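Local structure of glycoside Hydrolase (Bacteroides uniformis, 5TA0) at residues Q266-A271 with D276-H281; I307-M312 with T634-I639; A560-G565 with N619-K624. The protein probably hydrolyses agarose as a glycoside hydrolase of a human gut bacterium, and binds an agarose-derived oligosaccharide in a pocket of its alpha/beta barrel. All coordinates share one frame; numbering follows the deposited sequence.

How the interactions relate
All three contacts are buried; none is a surface contact. Interaction 1 lies in the alpha/beta barrel, interaction 3 in the C-terminal beta region, and interaction 2 joins the two. Interactions 1 and 3 are apolar across their segments, aromatic-aromatic and aromatic-aliphatic in the first and purely aliphatic in the second. Interaction 2 mixes methyl contacts with an amide and a water. Interactions 1 and 2 meet where Ile268 and Phe278 pack against helix 298-315, which also carries Gln309. Strand 631-642 of interaction 2 and strand 558-568 of interaction 3 are neighbours in one sheet; strand 619-624 lies in another. Interactions 1 and 3 do not touch; their nearest atoms are about 13 Å apart.

Interaction 1: Q266-A271 with D276-H281; sequences QFIDIA and DFFTIH. With EDO (1,2-ethanediol), chain L.
Phe278 meets Phe267 and Ile268 in a buried apolar contact. CE2 of Phe267 lies 3.9 Å from CE1 of Phe278, and it is equally near CD1 of the same ring. The two rings meet obliquely. Their planes are at 54° and their centroids are 5.8 Å apart, and the side chains lie alongside each other, pointing opposite ways. Ile268 comes to another part of the Phe278 ring. Its CG1 is 3.9 Å from CZ of Phe278, and its chain runs across the Phe278 side chain. The Phe278 ring is thus touched on its CD1-CE1 side by one helix residue and at CZ and CE2 by the next. Phe267 has CG anti to the backbone N (chi1 179°), and this swings the ring out so that CE2 meets the Phe278 ring. No hydrogen bond crosses between the segments.

At the start of 276-281, Asp276 OD1 accepts bonds from both hydroxyls of a 1,2-ethanediol, O1 at 2.7 Å and O2 at 3.1 Å. This molecule is probably from the crystallisation liquor. Asp276 OD2 is held by Lys234 and by the backbone N of Val242.

Trp264 sets its ring edge-to-face with both phenylalanines. Helix 264-271 lies in the connection between the adjacent parallel strands 242-247 and 277-285 and covers the latter, as in a beta-alpha-beta unit of an alpha/beta barrel. Helix 298-315 touches Ile268 and Phe278, and helix 219-236 touches Ala271.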
loop_
_atom_site.group_PDB
_atom_site.type_symbol
_atom_site.label_atom_id
_atom_site.label_comp_id
_atom_site.label_asym_id
_atom_site.label_seq_id
_atom_site.Cartn_x
_atom_site.Cartn_y
_atom_site.Cartn_z
ATOM N N GLN A 266 -20.800 3.256 0.713
ATOM C CA GLN A 266 -21.508 3.321 1.979
ATOM C C GLN A 266 -20.606 3.611 3.152
ATOM O O GLN A 266 -21.009 4.329 4.070
ATOM C CB GLN A 266 -22.293 2.020 2.245
ATOM C CG GLN A 266 -23.324 1.643 1.189
ATOM C CD GLN A 266 -24.340 2.730 0.918
ATOM O OE1 GLN A 266 -24.786 3.434 1.826
ATOM N NE2 GLN A 266 -24.671 2.906 -0.347
ATOM N N PHE A 267 -19.390 3.046 3.161
ATOM C CA PHE A 267 -18.477 3.324 4.251
ATOM C C PHE A 267 -18.100 4.818 4.298
ATOM O O PHE A 267 -18.131 5.444 5.352
ATOM C CB PHE A 267 -17.220 2.478 4.144
ATOM C CG PHE A 267 -16.220 2.733 5.238
ATOM C CD1 PHE A 267 -16.492 2.438 6.557
ATOM C CD2 PHE A 267 -14.974 3.262 4.940
ATOM C CE1 PHE A 267 -15.554 2.638 7.560
ATOM C CE2 PHE A 267 -14.044 3.492 5.941
ATOM C CZ PHE A 267 -14.320 3.184 7.240
ATOM N N ILE A 268 -17.828 5.401 3.127
ATOM C CA ILE A 268 -17.542 6.824 3.066
ATOM C C ILE A 268 -18.766 7.612 3.535
ATOM O O ILE A 268 -18.608 8.559 4.318
ATOM C CB ILE A 268 -17.064 7.219 1.647
ATOM C CG1 ILE A 268 -15.665 6.609 1.400
ATOM C CG2 ILE A 268 -17.086 8.721 1.430
ATOM C CD1 ILE A 268 -15.194 6.656 -0.043
ATOM N N ASP A 269 -19.964 7.225 3.070
ATOM C CA ASP A 269 -21.177 7.959 3.448
ATOM C C ASP A 269 -21.504 7.872 4.934
ATOM O O ASP A 269 -21.991 8.828 5.512
ATOM C CB ASP A 269 -22.379 7.433 2.673
ATOM C CG ASP A 269 -22.369 7.798 1.204
ATOM O OD1 ASP A 269 -21.524 8.602 0.745
ATOM O OD2 ASP A 269 -23.213 7.252 0.468
ATOM N N ILE A 270 -21.233 6.727 5.541
ATOM C CA ILE A 270 -21.620 6.469 6.939
ATOM C C ILE A 270 -20.567 6.906 7.939
ATOM O O ILE A 270 -20.881 7.597 8.918
ATOM C CB ILE A 270 -21.935 4.979 7.131
ATOM C CG1 ILE A 270 -23.214 4.619 6.375
ATOM C CG2 ILE A 270 -22.096 4.606 8.603
ATOM C CD1 ILE A 270 -23.342 3.115 6.168
ATOM N N ALA A 271 -19.315 6.500 7.699
ATOM C CA ALA A 271 -18.248 6.634 8.692
ATOM C C ALA A 271 -17.109 7.526 8.199
ATOM O O ALA A 271 -16.216 7.821 8.988
ATOM C CB ALA A 271 -17.720 5.255 9.040
ATOM N N ASP A 276 -9.956 9.185 10.681
ATOM C CA ASP A 276 -8.735 9.969 10.379
ATOM C C ASP A 276 -8.009 9.502 9.140
ATOM O O ASP A 276 -7.284 10.270 8.518
ATOM C CB ASP A 276 -7.799 9.971 11.579
ATOM C CG ASP A 276 -8.472 10.542 12.802
ATOM O OD1 ASP A 276 -8.743 11.777 12.817
ATOM O OD2 ASP A 276 -8.793 9.790 13.722
ATOM N N PHE A 277 -8.131 8.212 8.817
ATOM C CA PHE A 277 -7.482 7.661 7.634
ATOM C C PHE A 277 -8.323 6.497 7.131
ATOM O O PHE A 277 -9.142 5.933 7.883
ATOM C CB PHE A 277 -6.021 7.231 7.936
ATOM C CG PHE A 277 -5.880 6.126 8.938
ATOM C CD1 PHE A 277 -5.870 6.403 10.311
ATOM C CD2 PHE A 277 -5.753 4.804 8.533
ATOM C CE1 PHE A 277 -5.742 5.386 11.247
ATOM C CE2 PHE A 277 -5.625 3.800 9.466
ATOM C CZ PHE A 277 -5.630 4.082 10.816
ATOM N N PHE A 278 -8.152 6.200 5.843
ATOM C CA PHE A 278 -8.735 5.017 5.207
ATOM C C PHE A 278 -7.656 3.966 5.103
ATOM O O PHE A 278 -6.473 4.310 4.985
ATOM C CB PHE A 278 -9.308 5.373 3.847
ATOM C CG PHE A 278 -10.576 6.193 3.904
ATOM C CD1 PHE A 278 -11.398 6.227 5.042
ATOM C CD2 PHE A 278 -10.964 6.970 2.816
ATOM C CE1 PHE A 278 -12.583 6.968 5.045
ATOM C CE2 PHE A 278 -12.122 7.693 2.828
ATOM C CZ PHE A 278 -12.941 7.712 3.938
ATOM N N THR A 279 -8.047 2.699 5.143
ATOM C CA THR A 279 -7.085 1.617 5.084
ATOM C C THR A 279 -7.636 0.435 4.287
ATOM O O THR A 279 -8.830 0.058 4.450
ATOM C CB THR A 279 -6.590 1.218 6.492
ATOM O OG1 THR A 279 -5.702 0.098 6.357
ATOM C CG2 THR A 279 -7.714 0.874 7.421
ATOM N N ILE A 280 -6.783 -0.103 3.408
ATOM C CA ILE A 280 -7.096 -1.233 2.549
ATOM C C ILE A 280 -5.908 -2.167 2.484
ATOM O O ILE A 280 -4.786 -1.798 2.837
ATOM C CB ILE A 280 -7.501 -0.805 1.134
ATOM C CG1 ILE A 280 -6.364 -0.057 0.412
ATOM C CG2 ILE A 280 -8.769 0.039 1.164
ATOM C CD1 ILE A 280 -6.692 0.366 -1.011
ATOM N N HIS A 281 -6.153 -3.387 2.020
ATOM C CA HIS A 281 -5.124 -4.336 1.631
ATOM C C HIS A 281 -5.141 -4.540 0.141
ATOM O O HIS A 281 -6.186 -4.527 -0.467
ATOM C CB HIS A 281 -5.346 -5.653 2.372
ATOM C CG HIS A 281 -5.174 -5.514 3.850
ATOM N ND1 HIS A 281 -5.523 -6.500 4.744
ATOM C CD2 HIS A 281 -4.681 -4.491 4.591
ATOM C CE1 HIS A 281 -5.243 -6.100 5.976
ATOM N NE2 HIS A 281 -4.713 -4.895 5.902
HETATM C C1 EDO L . -12.267 13.306 13.008
HETATM O O1 EDO L . -11.151 12.746 13.702
HETATM C C2 EDO L . -12.174 12.900 11.549
HETATM O O2 EDO L . -10.855 13.089 11.032
#

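Interaction 2: I307-M312 with T634-I639; sequences IEQYSM and TVTMQI
Gln309 carries the whole contact from the helix side, meeting Thr634, Val635 and Thr636 of the strand. The apolar part is made by methyl and methylene groups. CB of Gln309 lies 3.7 Å from CG2 of Thr634, and its CG is close to the same methyl. The glutamine passes alongside the threonine. Its CG points away from the backbone N (chi1 173°) and the chain kinks at the next bond (chi2 70°). This brings OE1 beside Val635 O and Thr636 CG2.

The polar part is indirect. OE1 of Gln309 is 3.5 Å from the backbone O of Val635, and neither oxygen has a proton to give. The same OE1 packs on the methyl of Thr636, 3.6 Å from its CG2. A water links the segments instead. It accepts from Val635 N at 2.9 Å and lies 2.9 Å from Gln309 OE1, to which it can donate. The other end of the amide, NE2, donates to the backbone O of Ala532 on strand 523-538. Amide nitrogen and oxygen are therefore both engaged, which would help fix the rotation of the group.

Within the helix, Ser311 OG donates to Ile307 O at 2.7 Å. It comes from above the carbonyl plane, on the face opposite to Ser311 N, which bonds the same oxygen.

The axes of the helix and strand segments approach to 9.2 Å and cross at 92°. This part of helix 298-315 thus runs across strand 631-642. That strand lies between strands 523-538 and 558-568 in the sheet of the C-terminal region. On the barrel side, Ile307 and Ser311 touch Phe278 of strand 277-285.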
loop_
_atom_site.group_PDB
_atom_site.type_symbol
_atom_site.label_atom_id
_atom_site.label_comp_id
_atom_site.label_asym_id
_atom_site.label_seq_id
_atom_site.Cartn_x
_atom_site.Cartn_y
_atom_site.Cartn_z
ATOM N N ILE A 307 -11.586 5.811 -4.627
ATOM C CA ILE A 307 -11.664 6.216 -3.217
ATOM C C ILE A 307 -11.458 7.740 -3.115
ATOM O O ILE A 307 -12.238 8.444 -2.473
ATOM C CB ILE A 307 -10.651 5.470 -2.341
ATOM C CG1 ILE A 307 -10.993 3.972 -2.270
ATOM C CG2 ILE A 307 -10.611 6.056 -0.956
ATOM C CD1 ILE A 307 -9.909 3.155 -1.592
ATOM N N GLU A 308 -10.415 8.254 -3.767
ATOM C CA GLU A 308 -10.125 9.694 -3.687
ATOM C C GLU A 308 -11.241 10.538 -4.291
ATOM O O GLU A 308 -11.655 11.524 -3.680
ATOM C CB GLU A 308 -8.830 10.013 -4.407
ATOM C CG GLU A 308 -7.593 9.458 -3.727
ATOM C CD GLU A 308 -6.325 9.610 -4.552
ATOM O OE1 GLU A 308 -5.276 9.054 -4.105
ATOM O OE2 GLU A 308 -6.341 10.207 -5.660
ATOM N N GLN A 309 -11.710 10.154 -5.483
ATOM C CA GLN A 309 -12.725 10.965 -6.156
ATOM C C GLN A 309 -14.040 11.002 -5.391
ATOM O O GLN A 309 -14.657 12.073 -5.267
ATOM C CB GLN A 309 -12.965 10.443 -7.573
ATOM C CG GLN A 309 -14.121 11.106 -8.336
ATOM C CD GLN A 309 -13.831 12.540 -8.734
ATOM O OE1 GLN A 309 -13.136 12.805 -9.707
ATOM N NE2 GLN A 309 -14.366 13.466 -7.974
ATOM N N TYR A 310 -14.483 9.846 -4.879
ATOM C CA TYR A 310 -15.742 9.846 -4.124
ATOM C C TYR A 310 -15.588 10.541 -2.774
ATOM O O TYR A 310 -16.506 11.246 -2.314
ATOM C CB TYR A 310 -16.403 8.473 -4.020
ATOM C CG TYR A 310 -17.774 8.584 -3.433
ATOM C CD1 TYR A 310 -18.064 8.101 -2.163
ATOM C CD2 TYR A 310 -18.766 9.283 -4.095
ATOM C CE1 TYR A 310 -19.314 8.271 -1.591
ATOM C CE2 TYR A 310 -20.018 9.442 -3.557
ATOM C CZ TYR A 310 -20.296 8.948 -2.307
ATOM O OH TYR A 310 -21.537 9.123 -1.749
ATOM N N SER A 311 -14.415 10.406 -2.136
ATOM C CA SER A 311 -14.140 11.189 -0.943
ATOM C C SER A 311 -14.254 12.688 -1.215
ATOM O O SER A 311 -14.844 13.421 -0.432
ATOM C CB SER A 311 -12.772 10.835 -0.376
ATOM O OG SER A 311 -12.698 9.465 -0.007
ATOM N N MET A 312 -13.705 13.127 -2.343
ATOM C CA MET A 312 -13.880 14.544 -2.701
ATOM C C MET A 312 -15.344 14.925 -2.859
ATOM O O MET A 312 -15.789 15.916 -2.310
ATOM C CB MET A 312 -13.111 14.865 -3.989
ATOM C CG MET A 312 -11.616 14.982 -3.761
ATOM S SD MET A 312 -11.083 16.406 -2.779
ATOM C CE MET A 312 -11.525 17.724 -3.907
ATOM N N THR A 634 -14.061 7.057 -12.928
ATOM C CA THR A 634 -13.520 8.369 -12.555
ATOM C C THR A 634 -12.839 9.018 -13.740
ATOM O O THR A 634 -12.293 8.330 -14.611
ATOM C CB THR A 634 -12.486 8.275 -11.397
ATOM O OG1 THR A 634 -11.401 7.439 -11.781
ATOM C CG2 THR A 634 -13.116 7.753 -10.122
ATOM N N VAL A 635 -12.848 10.348 -13.734
ATOM C CA VAL A 635 -11.993 11.157 -14.580
ATOM C C VAL A 635 -11.287 12.151 -13.680
ATOM O O VAL A 635 -11.932 12.941 -13.000
ATOM C CB VAL A 635 -12.784 11.877 -15.687
ATOM C CG1 VAL A 635 -11.848 12.736 -16.515
ATOM C CG2 VAL A 635 -13.516 10.855 -16.557
ATOM N N THR A 636 -9.960 12.026 -13.625
ATOM C CA THR A 636 -9.112 12.943 -12.844
ATOM C C THR A 636 -7.968 13.404 -13.722
ATOM O O THR A 636 -7.790 12.928 -14.829
ATOM C CB THR A 636 -8.623 12.288 -11.534
ATOM O OG1 THR A 636 -7.756 11.177 -11.822
ATOM C CG2 THR A 636 -9.800 11.805 -10.699
ATOM N N MET A 637 -7.172 14.342 -13.230
ATOM C CA MET A 637 -6.090 14.910 -14.063
ATOM C C MET A 637 -4.903 15.290 -13.205
ATOM O O MET A 637 -5.050 15.938 -12.184
ATOM C CB MET A 637 -6.606 16.115 -14.839
ATOM C CG MET A 637 -5.590 16.726 -15.794
ATOM S SD MET A 637 -6.346 17.817 -17.025
ATOM C CE MET A 637 -6.890 19.140 -15.947
ATOM N N GLN A 638 -3.717 14.905 -13.642
ATOM C CA GLN A 638 -2.457 15.403 -13.073
ATOM C C GLN A 638 -1.899 16.519 -13.938
ATOM O O GLN A 638 -1.817 16.392 -15.160
ATOM C CB GLN A 638 -1.413 14.293 -12.991
ATOM C CG GLN A 638 -1.724 13.233 -11.949
ATOM C CD GLN A 638 -0.979 11.971 -12.257
ATOM O OE1 GLN A 638 -1.373 11.242 -13.174
ATOM N NE2 GLN A 638 0.101 11.704 -11.532
ATOM N N ILE A 639 -1.541 17.609 -13.284
ATOM C CA ILE A 639 -0.878 18.765 -13.903
ATOM C C ILE A 639 0.535 18.827 -13.334
ATOM O O ILE A 639 0.712 18.700 -12.122
ATOM C CB ILE A 639 -1.665 20.056 -13.555
ATOM C CG1 ILE A 639 -3.081 19.985 -14.143
ATOM C CG2 ILE A 639 -0.954 21.318 -14.027
ATOM C CD1 ILE A 639 -3.158 19.947 -15.647
HETATM O O HOH W 1 -14.580 11.382 -11.711
#

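Interaction 3: A560-G565 with N619-K624; sequences AVIRLG and NTISLK
Ile562 and Leu564 of one strand face Ile621 and Leu623 of another in two matched aliphatic pairs. The isoleucines reach toward each other tip to tip, with CD1 of Ile562 4.0 Å from CD1 of Ile621. Both have CG1 anti to the carbonyl carbon, beside the backbone N. Both also have an extended second torsion (168° in Ile562, 163° in Ile621), which stretches each chain so that the two CD1 atoms meet.

The leucines meet differently. They overlap flank to flank. CD1 of Leu564 is 3.9 Å from CD2 of Leu623, while CD2 of Leu564 stands 4.2 Å from CD1 of Leu623. In Leu564 the second torsion sets CD1 anti to CA (chi2 179°), where it meets CD2 of Leu623.

No hydrogen bond joins the segments, and their backbones stay well apart. CA of Ile562 is 9.1 Å from CA of Ile621, so the layers meet here through side chains. Arg563, between the two apolar residues, instead makes salt bridges to Glu301 and Asp305 of helix 298-315. Leu578 touches Ile621 and Leu623 from within their own sheet.

Strand 558-568 belongs to a mixed sheet, and strand 619-624 to a separate antiparallel sheet. Aliphatic side chains meeting between two layers in this way are consistent with the core of a beta-sandwich, within the range of the beta porphyranase A C-terminal family.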
loop_
_atom_site.group_PDB
_atom_site.type_symbol
_atom_site.label_atom_id
_atom_site.label_comp_id
_atom_site.label_asym_id
_atom_site.label_seq_id
_atom_site.Cartn_x
_atom_site.Cartn_y
_atom_site.Cartn_z
ATOM N N ALA A 560 0.668 17.529 -18.704
ATOM C CA ALA A 560 -0.553 17.032 -18.106
ATOM C C ALA A 560 -0.921 15.643 -18.578
ATOM O O ALA A 560 -0.613 15.239 -19.695
ATOM C CB ALA A 560 -1.698 17.976 -18.391
ATOM N N VAL A 561 -1.633 14.941 -17.690
ATOM C CA VAL A 561 -2.141 13.596 -17.933
ATOM C C VAL A 561 -3.575 13.480 -17.466
ATOM O O VAL A 561 -3.866 13.718 -16.274
ATOM C CB VAL A 561 -1.285 12.534 -17.217
ATOM C CG1 VAL A 561 -1.880 11.119 -17.442
ATOM C CG2 VAL A 561 0.162 12.603 -17.663
ATOM N N ILE A 562 -4.473 13.070 -18.364
ATOM C CA ILE A 562 -5.850 12.784 -17.995
ATOM C C ILE A 562 -5.927 11.309 -17.648
ATOM O O ILE A 562 -5.330 10.459 -18.323
ATOM C CB ILE A 562 -6.836 13.211 -19.116
ATOM C CG1 ILE A 562 -6.952 14.734 -19.100
ATOM C CG2 ILE A 562 -8.194 12.534 -18.946
ATOM C CD1 ILE A 562 -7.643 15.306 -20.315
ATOM N N ARG A 563 -6.671 11.013 -16.586
ATOM C CA ARG A 563 -6.731 9.670 -15.995
ATOM C C ARG A 563 -8.159 9.125 -16.114
ATOM O O ARG A 563 -9.039 9.528 -15.359
ATOM C CB ARG A 563 -6.293 9.739 -14.527
ATOM C CG ARG A 563 -4.896 10.324 -14.300
ATOM C CD ARG A 563 -4.649 10.602 -12.824
ATOM N NE ARG A 563 -4.746 9.353 -12.070
ATOM C CZ ARG A 563 -3.795 8.422 -11.987
ATOM N NH1 ARG A 563 -2.566 8.638 -12.461
ATOM N NH2 ARG A 563 -4.042 7.264 -11.390
ATOM N N LEU A 564 -8.384 8.229 -17.080
ATOM C CA LEU A 564 -9.707 7.703 -17.368
ATOM C C LEU A 564 -9.905 6.364 -16.704
ATOM O O LEU A 564 -9.365 5.370 -17.159
ATOM C CB LEU A 564 -9.924 7.546 -18.880
ATOM C CG LEU A 564 -9.687 8.785 -19.710
ATOM C CD1 LEU A 564 -9.928 8.431 -21.181
ATOM C CD2 LEU A 564 -10.592 9.933 -19.290
ATOM N N GLY A 565 -10.636 6.335 -15.587
ATOM C CA GLY A 565 -10.950 5.038 -14.966
ATOM C C GLY A 565 -12.101 4.399 -15.734
ATOM O O GLY A 565 -13.186 4.984 -15.791
ATOM N N ASN A 619 -12.287 23.035 -17.188
ATOM C CA ASN A 619 -12.093 22.123 -18.307
ATOM C C ASN A 619 -13.258 21.186 -18.475
ATOM O O ASN A 619 -13.764 20.640 -17.484
ATOM C CB ASN A 619 -10.834 21.292 -18.078
ATOM C CG ASN A 619 -9.610 22.153 -17.932
ATOM O OD1 ASN A 619 -9.039 22.579 -18.934
ATOM N ND2 ASN A 619 -9.218 22.448 -16.710
ATOM N N THR A 620 -13.644 20.945 -19.724
ATOM C CA THR A 620 -14.734 20.036 -20.053
ATOM C C THR A 620 -14.121 18.845 -20.802
ATOM O O THR A 620 -13.489 19.043 -21.847
ATOM C CB THR A 620 -15.784 20.781 -20.913
ATOM O OG1 THR A 620 -16.265 21.927 -20.192
ATOM C CG2 THR A 620 -16.951 19.867 -21.268
ATOM N N ILE A 621 -14.298 17.624 -20.270
ATOM C CA ILE A 621 -13.717 16.407 -20.806
ATOM C C ILE A 621 -14.878 15.525 -21.259
ATOM O O ILE A 621 -15.699 15.127 -20.426
ATOM C CB ILE A 621 -12.848 15.705 -19.739
ATOM C CG1 ILE A 621 -11.615 16.581 -19.431
ATOM C CG2 ILE A 621 -12.457 14.308 -20.211
ATOM C CD1 ILE A 621 -10.867 16.249 -18.147
ATOM N N SER A 622 -14.956 15.255 -22.566
ATOM C CA SER A 622 -16.069 14.522 -23.167
ATOM C C SER A 622 -15.575 13.181 -23.689
ATOM O O SER A 622 -14.564 13.120 -24.370
ATOM C CB SER A 622 -16.654 15.378 -24.302
ATOM O OG SER A 622 -17.386 14.627 -25.233
ATOM N N LEU A 623 -16.313 12.120 -23.375
ATOM C CA LEU A 623 -16.015 10.769 -23.841
ATOM C C LEU A 623 -17.188 10.202 -24.614
ATOM O O LEU A 623 -18.321 10.342 -24.198
ATOM C CB LEU A 623 -15.725 9.840 -22.668
ATOM C CG LEU A 623 -14.502 10.171 -21.823
ATOM C CD1 LEU A 623 -14.513 9.305 -20.579
ATOM C CD2 LEU A 623 -13.233 9.938 -22.605
ATOM N N LYS A 624 -16.904 9.552 -25.734
ATOM C CA LYS A 624 -17.953 8.879 -26.505
ATOM C C LYS A 624 -17.459 7.528 -26.956
ATOM O O LYS A 624 -16.484 7.439 -27.686
ATOM C CB LYS A 624 -18.384 9.711 -27.716
ATOM C CG LYS A 624 -19.574 9.107 -28.450
ATOM C CD LYS A 624 -19.892 9.863 -29.731
ATOM C CE LYS A 624 -20.465 11.217 -29.449
ATOM N NZ LYS A 624 -21.023 11.788 -30.704
#